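Side-chain contacts in D-alanyl transferase DltD (Enterococcus faecium TX0133A04, PDB 6PFX), which probably takes part in the D-alanylation of lipoteichoic acid in the Gram-positive cell wall, as a membrane-associated member of the DltD family: residues T158-A161 with I162-I166; G111-T114 with D115-N118; K384-Q387 with H388-P391. All blocks are in the same frame, centred on the assembly; numbering follows the deposited sequence.

In the fold
Following the chain from the N terminus, contact 2 comes first: residues 111-118 end the loop that leaves strand 97-101 of the parallel sheet and start helix 114-120. Contact 1 follows within helix 157-167, and contact 3 closes helix 384-388 near the C terminus. All three are local, between residues three to five apart in the chain, so they lie in series and none nests in or crosses another. Contacts 1 and 2 share neighbours, since helices 138-147 and 151-154 touch both; their nearest atoms are about 8 Å apart. Contact 3, likewise about 8 Å from contact 2 at the nearest atoms, ties the C-terminal tail to helix 308-323.

Contact 1 of 3, residues T158-A161 with I162-I166; sequences TLTA and ILQTI
Leu159 and Leu163 meet one turn apart on the buried side of helix 157-167, an i to i+4 leucine pair in an otherwise regular alpha-helix. The path of Leu163 can be followed outward. Its CB sits beside two carbonyl oxygens of the preceding turn, 3.7 Å from Leu159 O and as far from Thr160 O. With chi1 at -66°, CG is placed opposite the carbonyl carbon and leans back along the helix, where Leu163 CG comes 3.4 Å from Leu159 O and 3.9 Å from Leu159 CD1. Beyond this branch point the methyls divide the neighbour between them: CD1 faces Leu159 CG, and CD2 faces Leu159 CD1. Leu159 holds its own CG opposite its backbone N (chi1 167°), and the two side chains pass each other at a slant. Val153 of helix 151-154 touches both leucines, while Leu130 packs on Leu159 and Trp129 on Leu163, both from helix 123-132; Leu163 also meets Leu147 of helix 138-147, and the pair thus joins this helix to three others.

Beneath the side chains runs the backbone ladder. Leu163 N donates to Leu159 O over 2.8 Å, arriving almost end-on to the carbonyl, whereas the bond from Ile162 N to Thr158 O is longer. Ile162 lays CG1 and CD1 alongside the same Thr158 carbonyl and is itself buried against Leu130. On the more exposed side, Thr160 turns its hydroxyl back to Asn156 O. The first torsion of Gln164 puts its CG 3.3 Å from Thr160 O, and a bend at chi2 then leads the amide away. One residue further on, Ala161 O accepts the backbone N-H of Thr165, with N 3.1 Å away.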
loop_
_atom_site.group_PDB
_atom_site.type_symbol
_atom_site.label_atom_id
_atom_site.label_comp_id
_atom_site.label_asym_id
_atom_site.label_seq_id
_atom_site.Cartn_x
_atom_site.Cartn_y
_atom_site.Cartn_z
ATOM N N THR A 158 24.704 6.986 -15.916
ATOM C CA THR A 158 25.516 6.311 -14.908
ATOM C C THR A 158 24.699 5.256 -14.172
ATOM O O THR A 158 25.136 4.109 -14.020
ATOM C CB THR A 158 26.095 7.352 -13.956
ATOM O OG1 THR A 158 26.862 8.293 -14.721
ATOM C CG2 THR A 158 26.981 6.695 -12.915
ATOM N N LEU A 159 23.498 5.621 -13.721
ATOM C CA LEU A 159 22.644 4.652 -13.039
ATOM C C LEU A 159 22.275 3.499 -13.961
ATOM O O LEU A 159 22.275 2.335 -13.546
ATOM C CB LEU A 159 21.393 5.349 -12.502
ATOM C CG LEU A 159 20.234 4.470 -12.022
ATOM C CD1 LEU A 159 20.636 3.706 -10.776
ATOM C CD2 LEU A 159 18.995 5.309 -11.749
ATOM N N THR A 160 21.958 3.802 -15.219
ATOM C CA THR A 160 21.538 2.756 -16.143
ATOM C C THR A 160 22.613 1.684 -16.299
ATOM O O THR A 160 22.305 0.485 -16.327
ATOM C CB THR A 160 21.179 3.388 -17.490
ATOM O OG1 THR A 160 19.983 4.170 -17.355
ATOM C CG2 THR A 160 20.972 2.322 -18.531
ATOM N N ALA A 161 23.877 2.087 -16.418
ATOM C CA ALA A 161 24.938 1.098 -16.579
ATOM C C ALA A 161 25.080 0.249 -15.324
ATOM O O ALA A 161 25.346 -0.956 -15.404
ATOM C CB ALA A 161 26.255 1.791 -16.914
ATOM N N ILE A 162 24.898 0.861 -14.156
ATOM C CA ILE A 162 24.928 0.100 -12.913
ATOM C C ILE A 162 23.777 -0.899 -12.879
ATOM O O ILE A 162 23.963 -2.068 -12.520
ATOM C CB ILE A 162 24.941 1.058 -11.706
ATOM C CG1 ILE A 162 26.320 1.721 -11.581
ATOM C CG2 ILE A 162 24.547 0.309 -10.453
ATOM C CD1 ILE A 162 26.299 2.978 -10.749
ATOM N N LEU A 163 22.583 -0.473 -13.294
ATOM C CA LEU A 163 21.456 -1.397 -13.281
ATOM C C LEU A 163 21.667 -2.543 -14.263
ATOM O O LEU A 163 21.258 -3.676 -13.993
ATOM C CB LEU A 163 20.156 -0.674 -13.609
ATOM C CG LEU A 163 19.681 0.362 -12.601
ATOM C CD1 LEU A 163 18.414 1.047 -13.115
ATOM C CD2 LEU A 163 19.452 -0.251 -11.219
ATOM N N GLN A 164 22.285 -2.274 -15.419
ATOM C CA GLN A 164 22.603 -3.358 -16.348
ATOM C C GLN A 164 23.542 -4.391 -15.717
ATOM O O GLN A 164 23.402 -5.598 -15.952
ATOM C CB GLN A 164 23.206 -2.789 -17.634
ATOM C CG GLN A 164 22.235 -1.979 -18.496
ATOM C CD GLN A 164 21.168 -2.834 -19.160
ATOM O OE1 GLN A 164 21.093 -4.046 -18.942
ATOM N NE2 GLN A 164 20.331 -2.201 -19.976
ATOM N N THR A 165 24.512 -3.940 -14.921
ATOM C CA THR A 165 25.400 -4.864 -14.215
ATOM C C THR A 165 24.615 -5.761 -13.263
ATOM O O THR A 165 24.814 -6.983 -13.233
ATOM C CB THR A 165 26.450 -4.044 -13.464
ATOM O OG1 THR A 165 27.238 -3.302 -14.407
ATOM C CG2 THR A 165 27.357 -4.923 -12.640
ATOM N N ILE A 166 23.716 -5.165 -12.475
ATOM C CA ILE A 166 22.909 -5.923 -11.523
ATOM C C ILE A 166 21.968 -6.877 -12.242
ATOM O O ILE A 166 21.767 -8.020 -11.812
ATOM C CB ILE A 166 22.147 -4.954 -10.592
ATOM C CG1 ILE A 166 23.155 -4.170 -9.758
ATOM C CG2 ILE A 166 21.138 -5.735 -9.775
ATOM C CD1 ILE A 166 22.570 -2.983 -9.018
#

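Contact 2 of 3, residues G111-T114 with D115-N118; sequences GVKT and DYFN
The N-terminal turn of helix 114-120 begins at its N-cap, Lys113, where the loop from strand 97-101 turns into the helix. Here Lys113 O receives the backbone N-H of Phe117, with N at 3.1 Å, in a nearly straight bond (170°), and a weak, strongly bent one from Tyr116 N. The next rung, Asn118 N to Thr114 O, is 2.9 Å long.

Three side-chain pairs dress this turn. Ahead of the cap, Val112 presses CG2 against Tyr116 CB at 3.7 Å; a chi1 of 64° sets CG1 between the backbone N and the carbonyl carbon, leaving CG2 anti to N, where it meets the tyrosine. Lys113 runs extended alongside Tyr116 in the same direction, its CB 4.0 Å from Tyr116 CD2 and its CD next to CE2, so the aliphatic part of the lysine accompanies the CD2-CE2 bond of the ring. One residue further along, Thr114 and Asn118 lie side by side, with Thr114 CG2 3.5 Å from Asn118 ND2, while the carboxamide carbon Asn118 CG rests 3.2 Å from Thr114 O.

Phe117 leads away from the loop into the interior, stacking with Phe150 and meeting Tyr121. Val112 also touches Phe150, so residues from before and after the cap share one apolar neighbour. An N-cap residue whose carbonyl takes the first i to i+4 bond, here from Phe117 N, marks the N-terminus of an alpha-helix.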
loop_
_atom_site.group_PDB
_atom_site.type_symbol
_atom_site.label_atom_id
_atom_site.label_comp_id
_atom_site.label_asym_id
_atom_site.label_seq_id
_atom_site.Cartn_x
_atom_site.Cartn_y
_atom_site.Cartn_z
ATOM N N GLY A 111 0.660 -3.493 -15.503
ATOM C CA GLY A 111 1.246 -3.045 -14.254
ATOM C C GLY A 111 1.136 -1.544 -14.040
ATOM O O GLY A 111 0.427 -0.821 -14.757
ATOM N N VAL A 112 1.889 -1.071 -13.035
ATOM C CA VAL A 112 1.828 0.324 -12.612
ATOM C C VAL A 112 2.042 1.236 -13.806
ATOM O O VAL A 112 2.977 1.058 -14.595
ATOM C CB VAL A 112 2.832 0.600 -11.474
ATOM C CG1 VAL A 112 4.266 0.392 -11.951
ATOM C CG2 VAL A 112 2.649 2.020 -10.912
ATOM N N LYS A 113 1.140 2.201 -13.955
ATOM C CA LYS A 113 1.259 3.177 -15.023
ATOM C C LYS A 113 2.553 3.966 -14.871
ATOM O O LYS A 113 2.994 4.275 -13.758
ATOM C CB LYS A 113 0.078 4.142 -14.984
ATOM C CG LYS A 113 -1.257 3.521 -15.278
ATOM C CD LYS A 113 -2.313 4.611 -15.438
ATOM C CE LYS A 113 -3.697 4.016 -15.639
ATOM N NZ LYS A 113 -4.587 4.923 -16.415
ATOM N N THR A 114 3.165 4.287 -16.010
ATOM C CA THR A 114 4.390 5.075 -16.002
ATOM C C THR A 114 4.191 6.375 -15.240
ATOM O O THR A 114 5.063 6.799 -14.473
ATOM C CB THR A 114 4.812 5.332 -17.447
ATOM O OG1 THR A 114 5.120 4.080 -18.074
ATOM C CG2 THR A 114 6.019 6.229 -17.494
ATOM N N ASP A 115 3.034 7.006 -15.413
ATOM C CA ASP A 115 2.764 8.271 -14.741
ATOM C C ASP A 115 2.827 8.125 -13.225
ATOM O O ASP A 115 3.290 9.035 -12.525
ATOM C CB ASP A 115 1.406 8.776 -15.222
ATOM C CG ASP A 115 1.225 8.603 -16.735
ATOM O OD1 ASP A 115 1.144 7.438 -17.207
ATOM O OD2 ASP A 115 1.185 9.629 -17.449
ATOM N N TYR A 116 2.383 6.978 -12.695
ATOM C CA TYR A 116 2.425 6.750 -11.252
ATOM C C TYR A 116 3.853 6.488 -10.795
ATOM O O TYR A 116 4.307 7.042 -9.786
ATOM C CB TYR A 116 1.523 5.569 -10.882
ATOM C CG TYR A 116 0.030 5.848 -10.999
ATOM C CD1 TYR A 116 -0.471 7.139 -10.900
ATOM C CD2 TYR A 116 -0.875 4.815 -11.201
ATOM C CE1 TYR A 116 -1.838 7.391 -11.002
ATOM C CE2 TYR A 116 -2.239 5.061 -11.314
ATOM C CZ TYR A 116 -2.709 6.348 -11.211
ATOM O OH TYR A 116 -4.058 6.588 -11.316
ATOM N N PHE A 117 4.578 5.640 -11.531
ATOM C CA PHE A 117 5.968 5.378 -11.184
ATOM C C PHE A 117 6.752 6.683 -11.113
ATOM O O PHE A 117 7.514 6.918 -10.166
ATOM C CB PHE A 117 6.611 4.435 -12.199
ATOM C CG PHE A 117 8.083 4.273 -11.983
ATOM C CD1 PHE A 117 8.562 3.365 -11.061
ATOM C CD2 PHE A 117 8.979 5.072 -12.658
ATOM C CE1 PHE A 117 9.913 3.243 -10.832
ATOM C CE2 PHE A 117 10.336 4.948 -12.437
ATOM C CZ PHE A 117 10.800 4.036 -11.520
ATOM N N ASN A 118 6.566 7.550 -12.116
ATOM C CA ASN A 118 7.340 8.784 -12.201
ATOM C C ASN A 118 7.063 9.709 -11.022
ATOM O O ASN A 118 7.969 10.403 -10.547
ATOM C CB ASN A 118 7.038 9.510 -13.515
ATOM C CG ASN A 118 7.579 8.780 -14.729
ATOM O OD1 ASN A 118 8.422 7.891 -14.615
ATOM N ND2 ASN A 118 7.095 9.160 -15.906
#

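Contact 3 of 3, residues K384-Q387 with H388-P391; sequences KSWQ and HQIP
The imidazole of His388 has Lys384 O over one face, and the indole of Trp386 is met obliquely by Gln389, where helix 384-388 reaches its C-terminal end and the chain becomes extended. Lys384 O lies 3.3 Å from both CG and CD2 of His388. Lys384 O also accepts His388 N at 3.0 Å, so the carbonyl that binds the backbone N-H lies over the ring as well. Lys384 runs alongside the histidine, its CD approaching NE2.

At the indole, Gln389 sets CG 3.8 Å from Trp386 CZ3 and CB 3.9 Å from CE3; the amide and ring planes are 44° apart. A bend at chi2 (93°) then carries the amide off the indole to two partners. Its NE2 gives a hydrogen bond to Ile390 O, which lies in the amide plane, while OE1 takes one from a water that also bonds Ser385 OG, bridging the last turn and the tail.

Trp386 is also held by a hydrogen bond from NE1 to Gln321 OE1, a cation-pi contact with Lys317 and an edge-to-face contact with Phe381; Gln321 and Lys317 belong to helix 308-323. Lys317 NZ also bonds the carbonyl oxygens of Trp386 and Gln389, pinning the helix end. A different approach to Trp386 O is made by Gln389 N, 3.0 Å away and standing well above the carbonyl plane (69° out of it).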
loop_
_atom_site.group_PDB
_atom_site.type_symbol
_atom_site.label_atom_id
_atom_site.label_comp_id
_atom_site.label_asym_id
_atom_site.label_seq_id
_atom_site.Cartn_x
_atom_site.Cartn_y
_atom_site.Cartn_z
ATOM N N LYS A 384 7.612 -14.383 -15.049
ATOM C CA LYS A 384 6.470 -14.114 -15.911
ATOM C C LYS A 384 5.440 -15.227 -15.819
ATOM O O LYS A 384 4.239 -14.980 -15.990
ATOM C CB LYS A 384 6.926 -13.899 -17.357
ATOM C CG LYS A 384 7.713 -12.615 -17.561
ATOM C CD LYS A 384 7.075 -11.678 -18.579
ATOM C CE LYS A 384 7.857 -10.378 -18.675
ATOM N NZ LYS A 384 7.318 -9.478 -19.734
ATOM N N SER A 385 5.880 -16.454 -15.549
ATOM C CA SER A 385 4.933 -17.542 -15.363
ATOM C C SER A 385 3.958 -17.213 -14.247
ATOM O O SER A 385 2.742 -17.370 -14.399
ATOM C CB SER A 385 5.679 -18.822 -15.038
ATOM O OG SER A 385 4.782 -19.880 -14.754
ATOM N N TRP A 386 4.477 -16.759 -13.107
ATOM C CA TRP A 386 3.599 -16.377 -12.009
ATOM C C TRP A 386 2.697 -15.207 -12.399
ATOM O O TRP A 386 1.493 -15.211 -12.105
ATOM C CB TRP A 386 4.417 -16.048 -10.752
ATOM C CG TRP A 386 3.492 -15.599 -9.649
ATOM C CD1 TRP A 386 3.405 -14.357 -9.093
ATOM C CD2 TRP A 386 2.463 -16.381 -9.043
ATOM N NE1 TRP A 386 2.394 -14.321 -8.163
ATOM C CE2 TRP A 386 1.809 -15.559 -8.101
ATOM C CE3 TRP A 386 2.049 -17.706 -9.186
ATOM C CZ2 TRP A 386 0.750 -16.015 -7.319
ATOM C CZ3 TRP A 386 1.006 -18.158 -8.415
ATOM C CH2 TRP A 386 0.384 -17.323 -7.465
ATOM N N GLN A 387 3.259 -14.190 -13.054
ATOM C CA GLN A 387 2.460 -13.041 -13.465
ATOM C C GLN A 387 1.260 -13.469 -14.302
ATOM O O GLN A 387 0.170 -12.896 -14.179
ATOM C CB GLN A 387 3.339 -12.053 -14.233
ATOM C CG GLN A 387 4.442 -11.423 -13.402
ATOM C CD GLN A 387 5.465 -10.679 -14.244
ATOM O OE1 GLN A 387 5.138 -10.097 -15.275
ATOM N NE2 GLN A 387 6.709 -10.702 -13.805
ATOM N N HIS A 388 1.431 -14.501 -15.131
ATOM C CA HIS A 388 0.391 -14.968 -16.039
ATOM C C HIS A 388 -0.405 -16.155 -15.497
ATOM O O HIS A 388 -1.306 -16.646 -16.187
ATOM C CB HIS A 388 1.019 -15.367 -17.385
ATOM C CG HIS A 388 1.797 -14.274 -18.049
ATOM N ND1 HIS A 388 1.481 -12.940 -17.908
ATOM C CD2 HIS A 388 2.871 -14.320 -18.874
ATOM C CE1 HIS A 388 2.329 -12.212 -18.613
ATOM N NE2 HIS A 388 3.183 -13.024 -19.207
ATOM N N GLN A 389 -0.122 -16.600 -14.274
ATOM C CA GLN A 389 -0.709 -17.824 -13.742
ATOM C C GLN A 389 -2.205 -17.653 -13.515
ATOM O O GLN A 389 -2.630 -16.715 -12.838
ATOM C CB GLN A 389 -0.037 -18.156 -12.405
ATOM C CG GLN A 389 -0.748 -19.217 -11.563
ATOM C CD GLN A 389 -0.224 -20.614 -11.802
ATOM O OE1 GLN A 389 0.983 -20.851 -11.788
ATOM N NE2 GLN A 389 -1.133 -21.555 -12.003
ATOM N N ILE A 390 -2.992 -18.589 -14.031
ATOM C CA ILE A 390 -4.436 -18.610 -13.754
ATOM C C ILE A 390 -4.657 -19.172 -12.364
ATOM O O ILE A 390 -4.099 -20.231 -12.033
ATOM C CB ILE A 390 -5.162 -19.443 -14.817
ATOM C CG1 ILE A 390 -4.848 -18.895 -16.208
ATOM C CG2 ILE A 390 -6.659 -19.437 -14.543
ATOM C CD1 ILE A 390 -5.501 -19.671 -17.360
ATOM N N PRO A 391 -5.465 -18.522 -11.512
ATOM C CA PRO A 391 -5.564 -18.960 -10.111
ATOM C C PRO A 391 -6.242 -20.305 -9.895
ATOM O O PRO A 391 -6.027 -20.919 -8.844
ATOM C CB PRO A 391 -6.395 -17.850 -9.438
ATOM C CG PRO A 391 -6.344 -16.704 -10.322
ATOM C CD PRO A 391 -6.114 -17.213 -11.727
HETATM O O HOH W 1 3.491 -20.018 -12.179
#